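Local coordinates for protein shikimate 5'-dehydrogenase (Methanocaldococcus jannaschii, PDB 1NVT) that probably catalyses the reversible NADP-dependent reduction of 3-dehydroshikimate to shikimate in the pathway to the aromatic amino acids, at residues A32-K37 against I266-E271. Residues are numbered along the deposited sequence; the frame is centred on the assembly and turned at random.
Sequences AAFKDK and IWTGVE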
loop_
_atom_site.group_PDB
_atom_site.type_symbol
_atom_site.label_atom_id
_atom_site.label_comp_id
_atom_site.label_asym_id
_atom_site.label_seq_id
_atom_site.Cartn_x
_atom_site.Cartn_y
_atom_site.Cartn_z
ATOM N N ALA A 32 -0.354 12.544 -7.500
ATOM C CA ALA A 32 -0.626 13.425 -8.633
ATOM C C ALA A 32 0.464 13.238 -9.687
ATOM O O ALA A 32 0.194 13.252 -10.886
ATOM C CB ALA A 32 -0.653 14.879 -8.176
ATOM N N ALA A 33 1.698 13.051 -9.236
ATOM C CA ALA A 33 2.814 12.872 -10.152
ATOM C C ALA A 33 2.772 11.512 -10.830
ATOM O O ALA A 33 3.279 11.353 -11.945
ATOM C CB ALA A 33 4.124 13.054 -9.414
ATOM N N PHE A 34 2.177 10.530 -10.155
ATOM C CA PHE A 34 2.054 9.187 -10.722
ATOM C C PHE A 34 1.025 9.251 -11.847
ATOM O O PHE A 34 1.273 8.774 -12.959
ATOM C CB PHE A 34 1.575 8.183 -9.667
ATOM C CG PHE A 34 2.625 7.791 -8.660
ATOM C CD1 PHE A 34 2.267 7.520 -7.343
ATOM C CD2 PHE A 34 3.959 7.664 -9.026
ATOM C CE1 PHE A 34 3.222 7.131 -6.406
ATOM C CE2 PHE A 34 4.923 7.275 -8.098
ATOM C CZ PHE A 34 4.553 7.008 -6.783
ATOM N N LYS A 35 -0.133 9.840 -11.555
ATOM C CA LYS A 35 -1.181 9.957 -12.558
ATOM C C LYS A 35 -0.655 10.647 -13.806
ATOM O O LYS A 35 -0.694 10.083 -14.900
ATOM C CB LYS A 35 -2.370 10.751 -12.023
ATOM C CG LYS A 35 -3.211 10.021 -10.998
ATOM C CD LYS A 35 -4.686 10.384 -11.160
ATOM C CE LYS A 35 -5.352 9.543 -12.253
ATOM N NZ LYS A 35 -4.711 9.651 -13.607
ATOM N N ASP A 36 -0.163 11.872 -13.627
ATOM C CA ASP A 36 0.375 12.673 -14.723
ATOM C C ASP A 36 1.243 11.852 -15.676
ATOM O O ASP A 36 1.035 11.892 -16.891
ATOM C CB ASP A 36 1.196 13.843 -14.169
ATOM C CG ASP A 36 1.603 14.833 -15.249
ATOM O OD1 ASP A 36 0.710 15.519 -15.796
ATOM O OD2 ASP A 36 2.813 14.918 -15.555
ATOM N N LYS A 37 2.209 11.117 -15.126
ATOM C CA LYS A 37 3.106 10.286 -15.929
ATOM C C LYS A 37 2.500 8.918 -16.251
ATOM O O LYS A 37 3.171 8.047 -16.819
ATOM C CB LYS A 37 4.445 10.100 -15.201
ATOM C CG LYS A 37 5.613 10.877 -15.816
ATOM C CD LYS A 37 5.310 12.364 -15.936
ATOM C CE LYS A 37 6.340 13.068 -16.807
ATOM N NZ LYS A 37 5.994 14.508 -17.010
ATOM N N ILE A 266 14.086 7.743 -8.277
ATOM C CA ILE A 266 14.645 6.504 -7.757
ATOM C C ILE A 266 13.681 5.316 -7.774
ATOM O O ILE A 266 14.082 4.181 -8.056
ATOM C CB ILE A 266 15.152 6.693 -6.315
ATOM C CG1 ILE A 266 16.252 7.759 -6.295
ATOM C CG2 ILE A 266 15.665 5.363 -5.770
ATOM C CD1 ILE A 266 16.913 7.952 -4.950
ATOM N N TRP A 267 12.413 5.567 -7.468
ATOM C CA TRP A 267 11.434 4.490 -7.446
ATOM C C TRP A 267 10.971 4.071 -8.841
ATOM O O TRP A 267 10.945 2.884 -9.163
ATOM C CB TRP A 267 10.191 4.890 -6.633
ATOM C CG TRP A 267 10.437 5.247 -5.188
ATOM C CD1 TRP A 267 11.214 4.567 -4.295
ATOM C CD2 TRP A 267 9.862 6.348 -4.467
ATOM N NE1 TRP A 267 11.159 5.177 -3.063
ATOM C CE2 TRP A 267 10.338 6.271 -3.141
ATOM C CE3 TRP A 267 8.992 7.393 -4.815
ATOM C CZ2 TRP A 267 9.977 7.198 -2.155
ATOM C CZ3 TRP A 267 8.632 8.319 -3.839
ATOM C CH2 TRP A 267 9.127 8.212 -2.518
ATOM N N THR A 268 10.608 5.057 -9.656
ATOM C CA THR A 268 10.072 4.821 -10.991
ATOM C C THR A 268 11.038 4.858 -12.167
ATOM O O THR A 268 10.733 4.330 -13.242
ATOM C CB THR A 268 8.963 5.833 -11.289
ATOM O OG1 THR A 268 9.515 7.156 -11.268
ATOM C CG2 THR A 268 7.859 5.746 -10.228
ATOM N N GLY A 269 12.189 5.490 -11.980
ATOM C CA GLY A 269 13.147 5.585 -13.066
ATOM C C GLY A 269 12.732 6.680 -14.031
ATOM O O GLY A 269 13.334 6.842 -15.092
ATOM N N VAL A 270 11.698 7.436 -13.668
ATOM C CA VAL A 270 11.221 8.513 -14.527
ATOM C C VAL A 270 11.147 9.814 -13.750
ATOM O O VAL A 270 10.853 9.813 -12.554
ATOM C CB VAL A 270 9.815 8.208 -15.119
ATOM C CG1 VAL A 270 9.772 6.794 -15.664
ATOM C CG2 VAL A 270 8.745 8.410 -14.070
ATOM N N GLU A 271 11.418 10.924 -14.429
ATOM C CA GLU A 271 11.372 12.223 -13.779
ATOM C C GLU A 271 9.945 12.749 -13.770
ATOM O O GLU A 271 9.251 12.732 -14.781
ATOM C CB GLU A 271 12.308 13.215 -14.473
ATOM C CG GLU A 271 13.780 12.855 -14.332
ATOM C CD GLU A 271 14.710 13.978 -14.767
ATOM O OE1 GLU A 271 14.579 14.456 -15.914
ATOM O OE2 GLU A 271 15.578 14.380 -13.958
#
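Phe34 meets Thr268, and Lys37 meets Val270 and Glu271, in a small, mostly apolar surface contact between two helix ends of the shikimate dehydrogenase fold. Helix 26-36 belongs to the substrate-binding domain, which precedes the NADP-binding Rossmann domain in sequence; helix 253-268 comes after the Rossmann strands and brings the C-terminal part of the chain back against the substrate-binding domain. No hydrogen bond joins the two segments, which together bury 175 Å². The inner part rests on Phe34, whose CE2 lies 3.9 Å from Thr268 CG2, the methyl approaching the ring obliquely. With CG beside its own backbone N (chi1 -74°), the ring reaches toward helix 253-268, meeting the ring of Phe264 there and that of Tyr41 on strand 41-47. Thr268, whose side chain also touches Tyr41, thus adds its methyl to aromatic packing where helix 26-36, helix 253-268 and strand 41-47 meet. Its hydroxyl serves the turn that follows: OG1 accepts a hydrogen bond from Val270 N at 3.3 Å (158° at the hydrogen), forming an ST turn, and is also hydrogen-bonded to Phe264 O. Gly269, with positive phi, leaves the helix here, and the chain then runs on past the end of helix 26-36. There the contact is looser and more exposed. Lys37 CG lies 4.4 Å from Val270 CG2, while the bend at chi2 (55°) turns CD and CE of the lysine toward the carbonyl oxygen of Glu271. The ammonium group, however, pairs within its own segment, Lys37 NZ standing 3.5 Å from Asp36 OD2, and it is the methylene Lys37 CE that touches Glu271 O, at 3.6 Å.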